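Local atomic coordinates of Na-K-Cl cotransporter (Methanosarcina acetivorans, PDB entry 3G40), a protein that probably carries chloride together with monovalent cations across the membrane, the part described here being its cytoplasmic C-terminal domain. Residues G79-W84 against S106-S111; N235-S240 against L258-H263. All blocks are in the same frame, centred on the assembly; numbering follows the deposited sequence.

Contact 1 (G79-W84 against S106-S111)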
loop_
_atom_site.group_PDB
_atom_site.type_symbol
_atom_site.label_atom_id
_atom_site.label_comp_id
_atom_site.label_asym_id
_atom_site.label_seq_id
_atom_site.Cartn_x
_atom_site.Cartn_y
_atom_site.Cartn_z
ATOM N N GLY A 79 -12.567 -13.575 -4.462
ATOM C CA GLY A 79 -12.222 -14.887 -4.983
ATOM C C GLY A 79 -11.374 -15.775 -4.086
ATOM O O GLY A 79 -10.735 -16.722 -4.558
ATOM N N VAL A 80 -11.374 -15.478 -2.792
ATOM C CA VAL A 80 -10.596 -16.257 -1.825
ATOM C C VAL A 80 -11.558 -16.775 -0.740
ATOM O O VAL A 80 -12.441 -16.056 -0.295
ATOM C CB VAL A 80 -9.483 -15.401 -1.230
ATOM C CG1 VAL A 80 -8.788 -16.102 -0.083
ATOM C CG2 VAL A 80 -8.436 -15.045 -2.367
ATOM N N PHE A 81 -11.417 -18.034 -0.349
ATOM C CA PHE A 81 -12.294 -18.566 0.705
ATOM C C PHE A 81 -11.905 -17.932 2.036
ATOM O O PHE A 81 -10.737 -17.589 2.249
ATOM C CB PHE A 81 -12.162 -20.079 0.772
ATOM C CG PHE A 81 -12.646 -20.778 -0.459
ATOM C CD1 PHE A 81 -11.762 -21.505 -1.255
ATOM C CD2 PHE A 81 -13.983 -20.705 -0.831
ATOM C CE1 PHE A 81 -12.205 -22.155 -2.390
ATOM C CE2 PHE A 81 -14.439 -21.351 -1.967
ATOM C CZ PHE A 81 -13.552 -22.084 -2.750
ATOM N N SER A 82 -12.871 -17.772 2.941
ATOM C CA SER A 82 -12.554 -17.100 4.178
ATOM C C SER A 82 -13.502 -17.459 5.318
ATOM O O SER A 82 -14.676 -17.783 5.103
ATOM C CB SER A 82 -12.576 -15.583 3.974
ATOM O OG SER A 82 -12.004 -14.935 5.093
ATOM N N SER A 83 -12.977 -17.373 6.528
ATOM C CA SER A 83 -13.794 -17.549 7.724
ATOM C C SER A 83 -13.188 -16.652 8.802
ATOM O O SER A 83 -12.108 -16.092 8.620
ATOM C CB SER A 83 -13.773 -19.016 8.157
ATOM O OG SER A 83 -12.444 -19.449 8.387
ATOM N N TRP A 84 -13.888 -16.486 9.915
ATOM C CA TRP A 84 -13.374 -15.636 10.963
ATOM C C TRP A 84 -13.852 -16.190 12.297
ATOM O O TRP A 84 -14.874 -16.875 12.377
ATOM C CB TRP A 84 -13.865 -14.187 10.775
ATOM C CG TRP A 84 -15.355 -14.059 10.834
ATOM C CD1 TRP A 84 -16.235 -14.207 9.802
ATOM C CD2 TRP A 84 -16.146 -13.762 12.000
ATOM N NE1 TRP A 84 -17.526 -14.034 10.258
ATOM C CE2 TRP A 84 -17.498 -13.758 11.599
ATOM C CE3 TRP A 84 -15.838 -13.509 13.338
ATOM C CZ2 TRP A 84 -18.555 -13.502 12.496
ATOM C CZ3 TRP A 84 -16.896 -13.263 14.236
ATOM C CH2 TRP A 84 -18.227 -13.251 13.800
ATOM N N SER A 106 -9.739 -29.534 10.088
ATOM C CA SER A 106 -10.601 -28.636 9.331
ATOM C C SER A 106 -10.449 -28.878 7.828
ATOM O O SER A 106 -9.444 -29.430 7.376
ATOM C CB SER A 106 -10.281 -27.172 9.670
ATOM O OG SER A 106 -8.964 -26.837 9.266
ATOM N N PHE A 107 -11.444 -28.466 7.054
ATOM C CA PHE A 107 -11.396 -28.717 5.627
ATOM C C PHE A 107 -10.230 -28.013 4.960
ATOM O O PHE A 107 -9.506 -28.617 4.173
ATOM C CB PHE A 107 -12.685 -28.317 4.912
ATOM C CG PHE A 107 -12.630 -28.576 3.435
ATOM C CD1 PHE A 107 -12.972 -29.821 2.925
ATOM C CD2 PHE A 107 -12.178 -27.599 2.564
ATOM C CE1 PHE A 107 -12.891 -30.076 1.572
ATOM C CE2 PHE A 107 -12.090 -27.847 1.206
ATOM C CZ PHE A 107 -12.445 -29.087 0.707
ATOM N N PHE A 108 -10.047 -26.734 5.252
ATOM C CA PHE A 108 -9.072 -25.993 4.467
ATOM C C PHE A 108 -7.649 -26.448 4.744
ATOM O O PHE A 108 -7.048 -26.125 5.765
ATOM C CB PHE A 108 -9.328 -24.485 4.490
ATOM C CG PHE A 108 -10.519 -24.102 3.665
ATOM C CD1 PHE A 108 -11.762 -23.928 4.251
ATOM C CD2 PHE A 108 -10.411 -24.008 2.281
ATOM C CE1 PHE A 108 -12.871 -23.621 3.485
ATOM C CE2 PHE A 108 -11.515 -23.705 1.505
ATOM C CZ PHE A 108 -12.745 -23.507 2.103
ATOM N N ARG A 109 -7.177 -27.242 3.782
ATOM C CA ARG A 109 -5.980 -28.088 3.820
ATOM C C ARG A 109 -4.756 -27.515 4.551
ATOM O O ARG A 109 -4.910 -26.634 5.395
ATOM C CB ARG A 109 -5.661 -28.505 2.379
ATOM C CG ARG A 109 -6.660 -29.517 1.829
ATOM C CD ARG A 109 -7.223 -29.101 0.476
ATOM N NE ARG A 109 -7.806 -27.761 0.504
ATOM C CZ ARG A 109 -8.718 -27.323 -0.359
ATOM N NH1 ARG A 109 -9.176 -28.123 -1.314
ATOM N NH2 ARG A 109 -9.184 -26.088 -0.259
ATOM N N PRO A 110 -3.541 -28.035 4.264
ATOM C CA PRO A 110 -2.385 -27.470 4.963
ATOM C C PRO A 110 -2.552 -25.981 5.248
ATOM O O PRO A 110 -3.003 -25.224 4.384
ATOM C CB PRO A 110 -1.246 -27.705 3.971
ATOM C CG PRO A 110 -1.610 -29.000 3.319
ATOM C CD PRO A 110 -3.127 -29.124 3.359
ATOM N N SER A 111 -2.220 -25.580 6.469
ATOM C CA SER A 111 -2.360 -24.196 6.883
ATOM C C SER A 111 -0.989 -23.543 6.975
ATOM O O SER A 111 0.003 -24.225 7.178
ATOM C CB SER A 111 -3.076 -24.114 8.228
ATOM O OG SER A 111 -4.466 -24.357 8.064
#

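Contact 2 (N235-S240 against L258-H263)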
loop_
_atom_site.group_PDB
_atom_site.type_symbol
_atom_site.label_atom_id
_atom_site.label_comp_id
_atom_site.label_asym_id
_atom_site.label_seq_id
_atom_site.Cartn_x
_atom_site.Cartn_y
_atom_site.Cartn_z
ATOM N N ASN A 235 27.264 -12.570 1.097
ATOM C CA ASN A 235 26.017 -12.840 1.793
ATOM C C ASN A 235 25.195 -11.562 1.924
ATOM O O ASN A 235 25.755 -10.482 2.112
ATOM C CB ASN A 235 26.345 -13.388 3.180
ATOM C CG ASN A 235 25.161 -14.027 3.852
ATOM O OD1 ASN A 235 24.761 -13.625 4.941
ATOM N ND2 ASN A 235 24.589 -15.032 3.208
ATOM N N PRO A 236 23.861 -11.676 1.825
ATOM C CA PRO A 236 22.967 -10.517 1.957
ATOM C C PRO A 236 23.044 -9.872 3.341
ATOM O O PRO A 236 22.786 -8.680 3.477
ATOM C CB PRO A 236 21.567 -11.120 1.758
ATOM C CG PRO A 236 21.793 -12.443 1.120
ATOM C CD PRO A 236 23.122 -12.923 1.576
ATOM N N ILE A 237 23.366 -10.661 4.359
ATOM C CA ILE A 237 23.506 -10.126 5.710
ATOM C C ILE A 237 24.756 -9.258 5.821
ATOM O O ILE A 237 24.790 -8.292 6.584
ATOM C CB ILE A 237 23.590 -11.248 6.759
ATOM C CG1 ILE A 237 22.362 -12.151 6.675
ATOM C CG2 ILE A 237 23.726 -10.665 8.157
ATOM C CD1 ILE A 237 22.438 -13.357 7.589
ATOM N N LYS A 238 25.779 -9.599 5.043
ATOM C CA LYS A 238 27.066 -8.919 5.134
ATOM C C LYS A 238 27.184 -7.723 4.193
ATOM O O LYS A 238 27.827 -6.726 4.530
ATOM C CB LYS A 238 28.213 -9.905 4.879
ATOM C CG LYS A 238 28.421 -10.923 5.992
ATOM C CD LYS A 238 29.611 -11.828 5.697
ATOM C CE LYS A 238 29.834 -12.844 6.810
ATOM N NZ LYS A 238 31.089 -13.628 6.603
ATOM N N SER A 239 26.573 -7.822 3.016
ATOM C CA SER A 239 26.705 -6.771 2.009
ATOM C C SER A 239 26.114 -5.450 2.497
ATOM O O SER A 239 25.280 -5.427 3.405
ATOM C CB SER A 239 26.066 -7.195 0.683
ATOM O OG SER A 239 24.687 -7.465 0.845
ATOM N N SER A 240 26.555 -4.350 1.896
ATOM C CA SER A 240 26.065 -3.030 2.279
ATOM C C SER A 240 24.709 -2.703 1.645
ATOM O O SER A 240 23.907 -1.968 2.221
ATOM C CB SER A 240 27.095 -1.955 1.921
ATOM O OG SER A 240 27.601 -2.159 0.612
ATOM N N LEU A 258 15.058 -12.217 14.697
ATOM C CA LEU A 258 14.106 -11.218 14.217
ATOM C C LEU A 258 14.752 -9.861 13.943
ATOM O O LEU A 258 14.245 -9.080 13.131
ATOM C CB LEU A 258 12.949 -11.052 15.205
ATOM C CG LEU A 258 12.070 -12.275 15.478
ATOM C CD1 LEU A 258 10.822 -11.863 16.235
ATOM C CD2 LEU A 258 11.700 -12.979 14.188
ATOM N N ASP A 259 15.860 -9.576 14.624
ATOM C CA ASP A 259 16.583 -8.326 14.390
ATOM C C ASP A 259 17.314 -8.375 13.054
ATOM O O ASP A 259 17.453 -7.365 12.368
ATOM C CB ASP A 259 17.568 -8.040 15.524
ATOM C CG ASP A 259 16.892 -7.452 16.746
ATOM O OD1 ASP A 259 15.767 -6.921 16.616
ATOM O OD2 ASP A 259 17.490 -7.517 17.841
ATOM N N LEU A 260 17.781 -9.563 12.697
ATOM C CA LEU A 260 18.403 -9.776 11.403
ATOM C C LEU A 260 17.355 -9.540 10.313
ATOM O O LEU A 260 17.634 -8.904 9.298
ATOM C CB LEU A 260 18.955 -11.194 11.328
ATOM C CG LEU A 260 20.231 -11.396 10.517
ATOM C CD1 LEU A 260 20.863 -12.740 10.852
ATOM C CD2 LEU A 260 19.940 -11.280 9.032
ATOM N N ALA A 261 16.141 -10.038 10.537
ATOM C CA ALA A 261 15.053 -9.840 9.587
ATOM C C ALA A 261 14.772 -8.352 9.404
ATOM O O ALA A 261 14.631 -7.880 8.278
ATOM C CB ALA A 261 13.786 -10.581 10.045
ATOM N N ARG A 262 14.705 -7.619 10.515
ATOM C CA ARG A 262 14.423 -6.191 10.463
ATOM C C ARG A 262 15.533 -5.469 9.720
ATOM O O ARG A 262 15.275 -4.578 8.914
ATOM C CB ARG A 262 14.277 -5.603 11.867
ATOM C CG ARG A 262 12.990 -5.979 12.580
ATOM C CD ARG A 262 12.873 -5.236 13.906
ATOM N NE ARG A 262 11.669 -5.615 14.632
ATOM C CZ ARG A 262 11.614 -6.598 15.524
ATOM N NH1 ARG A 262 12.704 -7.301 15.808
ATOM N NH2 ARG A 262 10.468 -6.874 16.134
ATOM N N HIS A 263 16.772 -5.860 9.997
ATOM C CA HIS A 263 17.928 -5.246 9.365
ATOM C C HIS A 263 17.924 -5.430 7.850
ATOM O O HIS A 263 18.313 -4.530 7.106
ATOM C CB HIS A 263 19.228 -5.804 9.954
ATOM C CG HIS A 263 20.462 -5.301 9.269
ATOM N ND1 HIS A 263 20.895 -3.996 9.378
ATOM C CD2 HIS A 263 21.354 -5.927 8.464
ATOM C CE1 HIS A 263 22.001 -3.840 8.672
ATOM N NE2 HIS A 263 22.300 -4.997 8.107
#

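Contact 1 (G79-W84 against S106-S111)
A single aromatic pair, Phe81 against Phe108, makes this surface contact between an outermost strand and a loop of the alpha/beta fold. Strand 81-86 lies at one end of the mixed, mostly parallel sheet, and residues 106-111 form the connection from helix 94-103 to strand 112-116. Two strands, 49-54 and 22-27, separate 81-86 from 112-116, so the two rings meet across the ends of intervening strands; accordingly Ser49 touches both phenylalanines, and Asn22 also touches Phe108. No hydrogen bond joins the segments. Strand pairing instead ties Phe81 by its backbone to Gly48 and Val50, while its side chain reaches the loop as well as Ser49.

Both side chains start out beside their own backbone N, with CG anti to the carbonyl carbon (chi1 -65° in Phe81, -73° in Phe108), and the two cross at about a right angle. The rings themselves are inclined by 38°, with centroids 5.3 Å apart, an oblique pairing. Behind Phe108, Phe107 turns back over its neighbour and sets CD2 above the centre of that ring. With an alanine in place of Phe81 the strand has no ring to set against Phe108, whose CE2-CZ side would probably be left with a gap beside it and the ring freer to turn. That side of the Phe108 ring meets the root of the Phe81 side chain: Phe108 CZ lies 3.7 Å from Phe81 CB, and Phe108 CE2 comes within 3.5 Å of Phe81 CD1.

Contact 2 (N235-S240 against L258-H263)
Ile237 and Leu260 meet side chain to side chain, the leucine's CD2 methyl set against the CG1-CD1 branch of the isoleucine. Ile237 directs CG1 beside its backbone N (chi1 -57°) and extends it to CD1, while CG2 stands anti to that N. Leu260 CD2 lies against three carbons of the isoleucine: Ile237 CG1 at 3.5 Å, closer than usual van der Waals contact, Ile237 CD1 at 3.6 Å, and Ile237 CG2 a little farther off. Leu260 CD1 reaches only the end of the branch, lying 3.7 Å from Ile237 CD1. The two side chains cross roughly at right angles.

The contact joins the first turn of helix 258-268 to the loop that follows strand 228-232, an outermost strand of the sheet. This loop leads to strand 247-251, and the helix then leads from that strand toward strand 271-276, which lies parallel to and next to 247-251 in the sheet: a beta-alpha-beta crossover. Within the loop, residues 236-238 adopt helical backbone angles, and Asn235 holds the start of this turn, its O accepting from Ser239 N at 2.9 Å and its OD1 weakly from Ile237 N. Farther along the helix, Lys267 NZ donates to the backbone O atoms of Pro236 and Ser239, a polar link beside the apolar one.

His263, one turn after Leu260, has its CG anti to the backbone N (chi1 175°). That torsion carries the imidazole toward the loop, where His263 NE2 stops 4.4 Å from Ile237 O, too far for a hydrogen bond, with the oxygen at the ring edge and near its plane.

How the contacts relate
The two contacts lie on opposite sides of the chain's centre, 33 Å apart between their centres and about 18 Å between nearest atoms, and they do not touch. They follow in series along the chain: contact 1 falls in the first and contact 2 in the second of the two sequence families that make up the C-terminal domain. One continuous ten-stranded sheet connects them, with 140-145 and 271-276 pairing antiparallel near its middle. Contact 1 joins an outermost strand, 81-86, to a loop; contact 2 joins a helix to the loop leaving strand 228-232 at the other end. The sheet is their common element, and they pack locally as independent surface contacts of the cytoplasmic domain.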